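Local atomic coordinates of binding domain (Hc) of Paraclostridial Mosquitocidal Protein 1 (Paraclostridium bifermentans, PDB entry 6HOX), a protein that forms the receptor-binding part of a clostridial neurotoxin that targets Anopheles mosquitoes, and serves in recognising host nerve cells. Residues T50-V55 with E69-I74; N245-R250 with V329-V334; D369-Q374 with R386-Y391. All coordinates share one frame; numbering follows the deposited sequence.

Interaction 1 of 3, residues T50-V55 with E69-I74; sequences TGVQIV and ENSSII
S71 reaches G51 because its OG is swung opposite its own backbone N (chi1 -157°), while V52, with chi1 at 179°, sends CG1 that way and leaves CG2 beside its backbone N, facing the chain at S72 and I73. The result is a meeting of two loops in the N-terminal, concanavalin-like half of the binding domain, where the chain leads into strands 53-56 and 73-75. G51 lies against S71 with the CA atoms 3.9 Å apart. G51 N donates to N70 O at 2.7 Å, but the bond is bent to 130° at the hydrogen and the donor sits well above the carbonyl plane. S71 OG gives a weak bond to G51 O (2.9 Å); the same hydroxyl is also bonded to N66 N, in the strand 61-66 that pairs with 53-56. Beside these polar bonds, V52 CG2 presses on S72 O at 3.2 Å and meets I73 CG1 at 3.9 Å. One bent bond, one weak bond and a single apolar touch make a modest join, in which one serine hydroxyl, shared between G51 O and N66 N, links three pieces of chain.

Interaction 2 of 3, residues N245-R250 with V329-V334; sequences NSNILR and VRKNDV
N247 and L249 clasp the backbone of V329-K331 through two nearly straight hydrogen bonds. K331 N donates to N247 O at 2.8 Å (168° at the hydrogen), arriving almost along the C=O axis; L249 N donates to V329 O at 2.9 Å, tilted a little from the carbonyl plane. Between them I248 and R330 form a single bridge, their CA atoms 4.1 Å apart. Each acceptor takes a further CA-H contact, R330 CA on N247 O and I248 CA on V329 O. R330 N turns to its own segment: it donates to D333 OD2 at 2.9 Å from above the carboxylate plane, and D333 N returns a bond to R330 O, closing the type II turn 330-333. Y259 OH also bonds D333 OD2. The arginine side chain runs extended past I248, whose CG2 lies over one face of the guanidinium. R330 NE donates to a water at 3.0 Å, which N247 N meets more weakly, and NH2 makes a salt bridge to D326. K331 NZ is bonded to N378 OD1 and comes no nearer than 3.8 Å to N247 OD1. The buried side chains L249 and V329 meet, CD1 to CG1, at 3.9 Å. In the C-terminal, trefoil-family half, the contact thus joins the loop following helix 233-241 to the turn leading into strand 333-339. Its grip is mainly backbone to backbone, while R330 is paired with D326 earlier in its own loop and K331 with N378 in the loop after strand 369-373.

Interaction 3 of 3, residues D369-Q374 with R386-Y391; sequences DLKLIQ and RIFEMY
This is an antiparallel beta hairpin in the C-terminal, trefoil-family half of the domain, formed by strands 369-373 and 384-388; on its other side strand 369-373 pairs with 333-339. Two hydrogen-bonded pairs, D369 with F388 and K371 with R386, flank the non-hydrogen-bonded pair L370 with I387. F388 N to D369 O is the straightest of the four bonds (2.9 Å, 172°), while R386 N to K371 O is the shortest at 2.8 Å. The strand segments run antiparallel with a twist, their axes at 155°.

D369, K371, R386 and F388 share one face. There the K371 chain crosses F388 at a slant: with CG opposite the backbone N (chi1 -164°) and bends at chi3 and chi4, its CE comes to 3.7 Å from F388 CE2, while K371 CB lies in the ring plane at the edge. D369 OD1 accepts a 2.6 Å bond from a water that also donates weakly to F388 O, and OD2 is paired in a salt bridge with R366. Farther along, I373 CD1 touches R386 CB.

The other face carries L370 and I387, both buried and pointing the same way side by side, with L370 also against V337 and I387 against L349. Their meeting is tight: L370 CD1 and I387 CD1 are only 3.4 Å apart.

Interaction 1 belongs to the concanavalin-like half and stands apart, its centre about 46 Å from that of interaction 3 and across the middle of the chain. Interactions 2 and 3 lie in the trefoil-family half and touch: N332 and D333, in the turn of 329-334, probably bond to L372, as strands 333-339 and 369-373 are neighbours. All three are partly buried, with exposed residues touching in interactions 1 and 2 but none in interaction 3. The chemistry follows the place: paired strands give interaction 3 four regular backbone bonds, a single bridge gives interaction 2 two, and the meeting loops of interaction 1 manage only bent or weak ones.

Interaction 1 of 3, residues T50-V55 with E69-I74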
loop_
_atom_site.group_PDB
_atom_site.type_symbol
_atom_site.label_atom_id
_atom_site.label_comp_id
_atom_site.label_asym_id
_atom_site.label_seq_id
_atom_site.Cartn_x
_atom_site.Cartn_y
_atom_site.Cartn_z
ATOM N N THR A 50 20.584 -6.322 16.644
ATOM C CA THR A 50 21.119 -6.963 15.429
ATOM C C THR A 50 20.044 -7.780 14.717
ATOM O O THR A 50 20.265 -8.183 13.591
ATOM C CB THR A 50 22.344 -7.845 15.718
ATOM O OG1 THR A 50 21.994 -8.847 16.672
ATOM C CG2 THR A 50 23.506 -7.035 16.241
ATOM N N GLY A 51 18.903 -8.018 15.376
ATOM C CA GLY A 51 17.782 -8.718 14.742
ATOM C C GLY A 51 16.964 -7.832 13.808
ATOM O O GLY A 51 16.120 -8.339 13.088
ATOM N N VAL A 52 17.177 -6.511 13.853
ATOM C CA VAL A 52 16.474 -5.567 12.980
ATOM C C VAL A 52 17.088 -5.674 11.577
ATOM O O VAL A 52 18.302 -5.820 11.441
ATOM C CB VAL A 52 16.554 -4.123 13.511
ATOM C CG1 VAL A 52 15.832 -3.141 12.591
ATOM C CG2 VAL A 52 16.030 -3.995 14.936
ATOM N N GLN A 53 16.249 -5.606 10.537
ATOM C CA GLN A 53 16.740 -5.642 9.163
ATOM C C GLN A 53 16.351 -4.362 8.417
ATOM O O GLN A 53 15.447 -3.614 8.810
ATOM C CB GLN A 53 16.196 -6.875 8.444
ATOM C CG GLN A 53 16.545 -8.180 9.147
ATOM C CD GLN A 53 15.812 -9.366 8.572
ATOM O OE1 GLN A 53 14.679 -9.271 8.116
ATOM N NE2 GLN A 53 16.455 -10.518 8.627
ATOM N N ILE A 54 17.102 -4.121 7.345
ATOM C CA ILE A 54 16.864 -3.099 6.378
ATOM C C ILE A 54 16.522 -3.803 5.062
ATOM O O ILE A 54 17.302 -4.598 4.568
ATOM C CB ILE A 54 18.095 -2.180 6.246
ATOM C CG1 ILE A 54 18.513 -1.597 7.599
ATOM C CG2 ILE A 54 17.851 -1.094 5.211
ATOM C CD1 ILE A 54 19.777 -0.754 7.547
ATOM N N VAL A 55 15.335 -3.525 4.528
ATOM C CA VAL A 55 14.844 -4.189 3.338
ATOM C C VAL A 55 14.363 -3.112 2.373
ATOM O O VAL A 55 14.329 -1.925 2.724
ATOM C CB VAL A 55 13.731 -5.204 3.674
ATOM C CG1 VAL A 55 14.246 -6.304 4.599
ATOM C CG2 VAL A 55 12.495 -4.539 4.265
ATOM N N GLU A 69 13.739 -11.857 19.643
ATOM C CA GLU A 69 14.091 -10.985 20.764
ATOM C C GLU A 69 15.149 -9.962 20.346
ATOM O O GLU A 69 15.196 -8.892 20.890
ATOM C CB GLU A 69 14.591 -11.812 21.950
ATOM C CG GLU A 69 13.483 -12.572 22.632
ATOM C CD GLU A 69 12.413 -11.644 23.179
ATOM O OE1 GLU A 69 12.735 -10.849 24.082
ATOM O OE2 GLU A 69 11.282 -11.678 22.655
ATOM N N ASN A 70 15.936 -10.275 19.325
ATOM C CA ASN A 70 16.974 -9.376 18.870
ATOM C C ASN A 70 16.444 -8.329 17.887
ATOM O O ASN A 70 17.203 -7.477 17.446
ATOM C CB ASN A 70 18.127 -10.163 18.259
ATOM C CG ASN A 70 19.111 -10.549 19.333
ATOM O OD1 ASN A 70 19.396 -9.740 20.218
ATOM N ND2 ASN A 70 19.599 -11.776 19.283
ATOM N N SER A 71 15.161 -8.409 17.531
ATOM C CA SER A 71 14.579 -7.529 16.536
ATOM C C SER A 71 13.789 -6.421 17.238
ATOM O O SER A 71 12.564 -6.462 17.303
ATOM C CB SER A 71 13.737 -8.321 15.560
ATOM O OG SER A 71 13.604 -7.619 14.331
ATOM N N SER A 72 14.509 -5.424 17.751
ATOM C CA SER A 72 13.904 -4.316 18.449
ATOM C C SER A 72 14.775 -3.068 18.311
ATOM O O SER A 72 15.993 -3.184 18.080
ATOM C CB SER A 72 13.703 -4.641 19.895
ATOM O OG SER A 72 14.962 -4.700 20.552
ATOM N N ILE A 73 14.124 -1.900 18.449
ATOM C CA ILE A 73 14.731 -0.602 18.537
ATOM C C ILE A 73 14.214 0.071 19.815
ATOM O O ILE A 73 13.001 0.127 20.061
ATOM C CB ILE A 73 14.431 0.265 17.298
ATOM C CG1 ILE A 73 14.739 -0.460 15.997
ATOM C CG2 ILE A 73 15.165 1.602 17.359
ATOM C CD1 ILE A 73 14.209 0.256 14.772
ATOM N N ILE A 74 15.156 0.568 20.620
ATOM C CA ILE A 74 14.898 1.240 21.874
ATOM C C ILE A 74 15.343 2.693 21.742
ATOM O O ILE A 74 16.477 2.987 21.362
ATOM C CB ILE A 74 15.642 0.511 23.009
ATOM C CG1 ILE A 74 15.283 -0.981 22.998
ATOM C CG2 ILE A 74 15.402 1.198 24.349
ATOM C CD1 ILE A 74 15.470 -1.716 24.305
#

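Interaction 2 of 3, residues N245-R250 with V329-V334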
loop_
_atom_site.group_PDB
_atom_site.type_symbol
_atom_site.label_atom_id
_atom_site.label_comp_id
_atom_site.label_asym_id
_atom_site.label_seq_id
_atom_site.Cartn_x
_atom_site.Cartn_y
_atom_site.Cartn_z
ATOM N N ASN A 245 5.016 13.233 -3.932
ATOM C CA ASN A 245 5.355 14.514 -4.565
ATOM C C ASN A 245 6.000 14.290 -5.945
ATOM O O ASN A 245 6.209 15.242 -6.689
ATOM C CB ASN A 245 6.270 15.355 -3.671
ATOM C CG ASN A 245 7.422 14.562 -3.079
ATOM O OD1 ASN A 245 7.238 13.420 -2.642
ATOM N ND2 ASN A 245 8.611 15.152 -3.050
ATOM N N SER A 246 6.306 13.040 -6.296
ATOM C CA SER A 246 6.980 12.735 -7.548
ATOM C C SER A 246 5.992 12.133 -8.555
ATOM O O SER A 246 4.835 11.851 -8.250
ATOM C CB SER A 246 8.150 11.833 -7.317
ATOM O OG SER A 246 7.702 10.520 -7.045
ATOM N N ASN A 247 6.479 11.928 -9.774
ATOM C CA ASN A 247 5.650 11.481 -10.879
ATOM C C ASN A 247 5.788 9.969 -11.090
ATOM O O ASN A 247 5.307 9.461 -12.083
ATOM C CB ASN A 247 5.980 12.288 -12.135
ATOM C CG ASN A 247 5.481 13.706 -12.004
ATOM O OD1 ASN A 247 4.442 13.946 -11.385
ATOM N ND2 ASN A 247 6.235 14.653 -12.537
ATOM N N ILE A 248 6.422 9.254 -10.151
ATOM C CA ILE A 248 6.570 7.814 -10.281
ATOM C C ILE A 248 5.191 7.177 -10.082
ATOM O O ILE A 248 4.400 7.634 -9.256
ATOM C CB ILE A 248 7.615 7.243 -9.304
ATOM C CG1 ILE A 248 7.147 7.375 -7.854
ATOM C CG2 ILE A 248 8.989 7.861 -9.548
ATOM C CD1 ILE A 248 8.132 6.878 -6.832
ATOM N N LEU A 249 4.903 6.144 -10.872
ATOM C CA LEU A 249 3.726 5.325 -10.656
ATOM C C LEU A 249 4.041 4.308 -9.553
ATOM O O LEU A 249 5.168 4.186 -9.088
ATOM C CB LEU A 249 3.334 4.648 -11.979
ATOM C CG LEU A 249 2.816 5.599 -13.058
ATOM C CD1 LEU A 249 2.541 4.846 -14.351
ATOM C CD2 LEU A 249 1.568 6.317 -12.582
ATOM N N ARG A 250 3.026 3.561 -9.154
ATOM C CA ARG A 250 3.092 2.666 -8.029
ATOM C C ARG A 250 2.604 1.276 -8.422
ATOM O O ARG A 250 1.758 1.113 -9.311
ATOM C CB ARG A 250 2.206 3.205 -6.898
ATOM C CG ARG A 250 2.646 4.560 -6.378
ATOM C CD ARG A 250 3.695 4.407 -5.313
ATOM N NE ARG A 250 4.223 5.703 -4.928
ATOM C CZ ARG A 250 5.314 5.858 -4.208
ATOM N NH1 ARG A 250 5.843 4.814 -3.599
ATOM N NH2 ARG A 250 5.874 7.049 -4.111
ATOM N N VAL A 329 8.998 3.639 -13.462
ATOM C CA VAL A 329 7.985 4.054 -14.402
ATOM C C VAL A 329 7.377 5.343 -13.875
ATOM O O VAL A 329 6.977 5.408 -12.730
ATOM C CB VAL A 329 6.899 2.986 -14.611
ATOM C CG1 VAL A 329 5.931 3.390 -15.717
ATOM C CG2 VAL A 329 7.511 1.631 -14.889
ATOM N N ARG A 330 7.336 6.362 -14.737
ATOM C CA ARG A 330 6.738 7.631 -14.405
ATOM C C ARG A 330 5.505 7.879 -15.270
ATOM O O ARG A 330 5.391 7.410 -16.412
ATOM C CB ARG A 330 7.763 8.757 -14.554
ATOM C CG ARG A 330 8.883 8.682 -13.521
ATOM C CD ARG A 330 9.949 9.725 -13.756
ATOM N NE ARG A 330 11.023 9.635 -12.767
ATOM C CZ ARG A 330 11.989 8.724 -12.750
ATOM N NH1 ARG A 330 12.123 7.847 -13.732
ATOM N NH2 ARG A 330 12.810 8.675 -11.717
ATOM N N LYS A 331 4.582 8.621 -14.665
ATOM C CA LYS A 331 3.377 9.135 -15.258
ATOM C C LYS A 331 3.691 9.730 -16.636
ATOM O O LYS A 331 4.560 10.563 -16.737
ATOM C CB LYS A 331 2.845 10.208 -14.298
ATOM C CG LYS A 331 1.522 10.826 -14.674
ATOM C CD LYS A 331 1.227 12.121 -13.947
ATOM C CE LYS A 331 1.265 12.012 -12.445
ATOM N NZ LYS A 331 0.723 13.243 -11.822
ATOM N N ASN A 332 2.996 9.232 -17.666
ATOM C CA ASN A 332 3.049 9.649 -19.065
ATOM C C ASN A 332 4.192 9.001 -19.854
ATOM O O ASN A 332 4.401 9.363 -21.013
ATOM C CB ASN A 332 3.094 11.164 -19.256
ATOM C CG ASN A 332 1.900 11.871 -18.654
ATOM O OD1 ASN A 332 2.038 12.993 -18.173
ATOM N ND2 ASN A 332 0.740 11.228 -18.668
ATOM N N ASP A 333 4.867 8.003 -19.289
ATOM C CA ASP A 333 5.900 7.272 -20.033
ATOM C C ASP A 333 5.234 6.420 -21.113
ATOM O O ASP A 333 4.187 5.838 -20.868
ATOM C CB ASP A 333 6.719 6.343 -19.137
ATOM C CG ASP A 333 7.770 7.049 -18.294
ATOM O OD1 ASP A 333 7.955 8.275 -18.479
ATOM O OD2 ASP A 333 8.408 6.348 -17.468
ATOM N N VAL A 334 5.872 6.354 -22.290
ATOM C CA VAL A 334 5.459 5.473 -23.346
ATOM C C VAL A 334 6.203 4.154 -23.151
ATOM O O VAL A 334 7.418 4.126 -22.980
ATOM C CB VAL A 334 5.700 6.072 -24.747
ATOM C CG1 VAL A 334 5.502 5.029 -25.844
ATOM C CG2 VAL A 334 4.778 7.256 -24.987
HETATM O O HOH W 1 9.618 11.369 -10.745
#

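Interaction 3 of 3, residues D369-Q374 with R386-Y391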
loop_
_atom_site.group_PDB
_atom_site.type_symbol
_atom_site.label_atom_id
_atom_site.label_comp_id
_atom_site.label_asym_id
_atom_site.label_seq_id
_atom_site.Cartn_x
_atom_site.Cartn_y
_atom_site.Cartn_z
ATOM N N ASP A 369 0.851 3.264 -29.736
ATOM C CA ASP A 369 1.630 3.506 -28.532
ATOM C C ASP A 369 0.724 3.308 -27.314
ATOM O O ASP A 369 -0.463 3.573 -27.380
ATOM C CB ASP A 369 2.245 4.908 -28.536
ATOM C CG ASP A 369 3.173 5.144 -29.717
ATOM O OD1 ASP A 369 2.672 5.514 -30.791
ATOM O OD2 ASP A 369 4.383 4.911 -29.563
ATOM N N LEU A 370 1.325 2.772 -26.248
ATOM C CA LEU A 370 0.760 2.698 -24.917
ATOM C C LEU A 370 1.468 3.740 -24.061
ATOM O O LEU A 370 2.689 3.862 -24.118
ATOM C CB LEU A 370 0.981 1.307 -24.318
ATOM C CG LEU A 370 -0.155 0.315 -24.498
ATOM C CD1 LEU A 370 -0.533 0.222 -25.959
ATOM C CD2 LEU A 370 0.224 -1.049 -23.928
ATOM N N LYS A 371 0.672 4.445 -23.255
ATOM C CA LYS A 371 1.156 5.379 -22.275
ATOM C C LYS A 371 0.544 5.009 -20.919
ATOM O O LYS A 371 -0.661 4.822 -20.813
ATOM C CB LYS A 371 0.784 6.797 -22.711
ATOM C CG LYS A 371 1.546 7.907 -22.006
ATOM C CD LYS A 371 1.182 9.284 -22.510
ATOM C CE LYS A 371 1.900 9.626 -23.800
ATOM N NZ LYS A 371 2.478 10.989 -23.742
ATOM N N LEU A 372 1.392 4.867 -19.899
ATOM C CA LEU A 372 0.921 4.669 -18.547
ATOM C C LEU A 372 0.754 6.048 -17.902
ATOM O O LEU A 372 1.703 6.842 -17.822
ATOM C CB LEU A 372 1.894 3.770 -17.771
ATOM C CG LEU A 372 1.682 2.262 -17.960
ATOM C CD1 LEU A 372 1.971 1.837 -19.384
ATOM C CD2 LEU A 372 2.543 1.445 -17.004
ATOM N N ILE A 373 -0.471 6.316 -17.455
ATOM C CA ILE A 373 -0.874 7.631 -16.970
ATOM C C ILE A 373 -1.542 7.487 -15.599
ATOM O O ILE A 373 -1.934 6.401 -15.168
ATOM C CB ILE A 373 -1.824 8.337 -17.961
ATOM C CG1 ILE A 373 -3.150 7.586 -18.073
ATOM C CG2 ILE A 373 -1.134 8.528 -19.306
ATOM C CD1 ILE A 373 -4.117 8.158 -19.070
ATOM N N GLN A 374 -1.673 8.626 -14.938
ATOM C CA GLN A 374 -2.388 8.730 -13.702
ATOM C C GLN A 374 -3.321 9.924 -13.822
ATOM O O GLN A 374 -2.875 11.044 -13.738
ATOM C CB GLN A 374 -1.433 8.868 -12.516
ATOM C CG GLN A 374 -2.155 8.978 -11.182
ATOM C CD GLN A 374 -3.096 7.827 -10.972
ATOM O OE1 GLN A 374 -4.286 7.913 -11.289
ATOM N NE2 GLN A 374 -2.561 6.726 -10.465
ATOM N N ARG A 386 -3.330 4.473 -21.649
ATOM C CA ARG A 386 -3.861 5.174 -22.787
ATOM C C ARG A 386 -3.271 4.559 -24.056
ATOM O O ARG A 386 -2.042 4.463 -24.192
ATOM C CB ARG A 386 -3.560 6.672 -22.712
ATOM C CG ARG A 386 -4.194 7.482 -23.838
ATOM C CD ARG A 386 -4.340 8.958 -23.532
ATOM N NE ARG A 386 -4.865 9.735 -24.658
ATOM C CZ ARG A 386 -5.081 11.060 -24.631
ATOM N NH1 ARG A 386 -4.822 11.757 -23.533
ATOM N NH2 ARG A 386 -5.569 11.680 -25.702
ATOM N N ILE A 387 -4.180 4.176 -24.961
ATOM C CA ILE A 387 -3.885 3.620 -26.271
ATOM C C ILE A 387 -3.958 4.768 -27.284
ATOM O O ILE A 387 -4.995 5.440 -27.378
ATOM C CB ILE A 387 -4.901 2.517 -26.654
ATOM C CG1 ILE A 387 -5.085 1.446 -25.571
ATOM C CG2 ILE A 387 -4.556 1.917 -28.007
ATOM C CD1 ILE A 387 -3.824 0.727 -25.201
ATOM N N PHE A 388 -2.865 4.964 -28.028
ATOM C CA PHE A 388 -2.754 5.938 -29.112
ATOM C C PHE A 388 -2.636 5.164 -30.416
ATOM O O PHE A 388 -1.635 4.488 -30.627
ATOM C CB PHE A 388 -1.498 6.809 -28.999
ATOM C CG PHE A 388 -1.539 7.787 -27.860
ATOM C CD1 PHE A 388 -2.107 9.039 -28.027
ATOM C CD2 PHE A 388 -1.041 7.442 -26.614
ATOM C CE1 PHE A 388 -2.175 9.931 -26.972
ATOM C CE2 PHE A 388 -1.110 8.339 -25.561
ATOM C CZ PHE A 388 -1.675 9.581 -25.741
ATOM N N GLU A 389 -3.665 5.259 -31.259
ATOM C CA GLU A 389 -3.705 4.499 -32.501
ATOM C C GLU A 389 -4.579 5.268 -33.487
ATOM O O GLU A 389 -5.524 5.947 -33.097
ATOM C CB GLU A 389 -4.224 3.079 -32.248
ATOM C CG GLU A 389 -3.969 2.111 -33.393
ATOM C CD GLU A 389 -5.091 1.871 -34.397
ATOM O OE1 GLU A 389 -6.262 2.239 -34.131
ATOM O OE2 GLU A 389 -4.789 1.274 -35.445
ATOM N N MET A 390 -4.248 5.132 -34.768
ATOM C CA MET A 390 -4.839 5.965 -35.801
ATOM C C MET A 390 -6.365 6.018 -35.652
ATOM O O MET A 390 -6.938 7.091 -35.631
ATOM C CB MET A 390 -4.471 5.457 -37.196
ATOM C CG MET A 390 -4.396 6.577 -38.205
ATOM S SD MET A 390 -3.315 6.151 -39.570
ATOM C CE MET A 390 -3.328 7.702 -40.473
ATOM N N TYR A 391 -7.015 4.861 -35.503
ATOM C CA TYR A 391 -8.472 4.809 -35.528
ATOM C C TYR A 391 -9.082 4.461 -34.169
ATOM O O TYR A 391 -10.271 4.572 -34.044
ATOM C CB TYR A 391 -8.951 3.777 -36.548
ATOM C CG TYR A 391 -8.363 3.994 -37.917
ATOM C CD1 TYR A 391 -8.728 5.089 -38.687
ATOM C CD2 TYR A 391 -7.406 3.127 -38.417
ATOM C CE1 TYR A 391 -8.167 5.303 -39.939
ATOM C CE2 TYR A 391 -6.843 3.326 -39.665
ATOM C CZ TYR A 391 -7.218 4.419 -40.425
ATOM O OH TYR A 391 -6.640 4.601 -41.644
HETATM O O HOH W 2 0.749 6.237 -32.355
#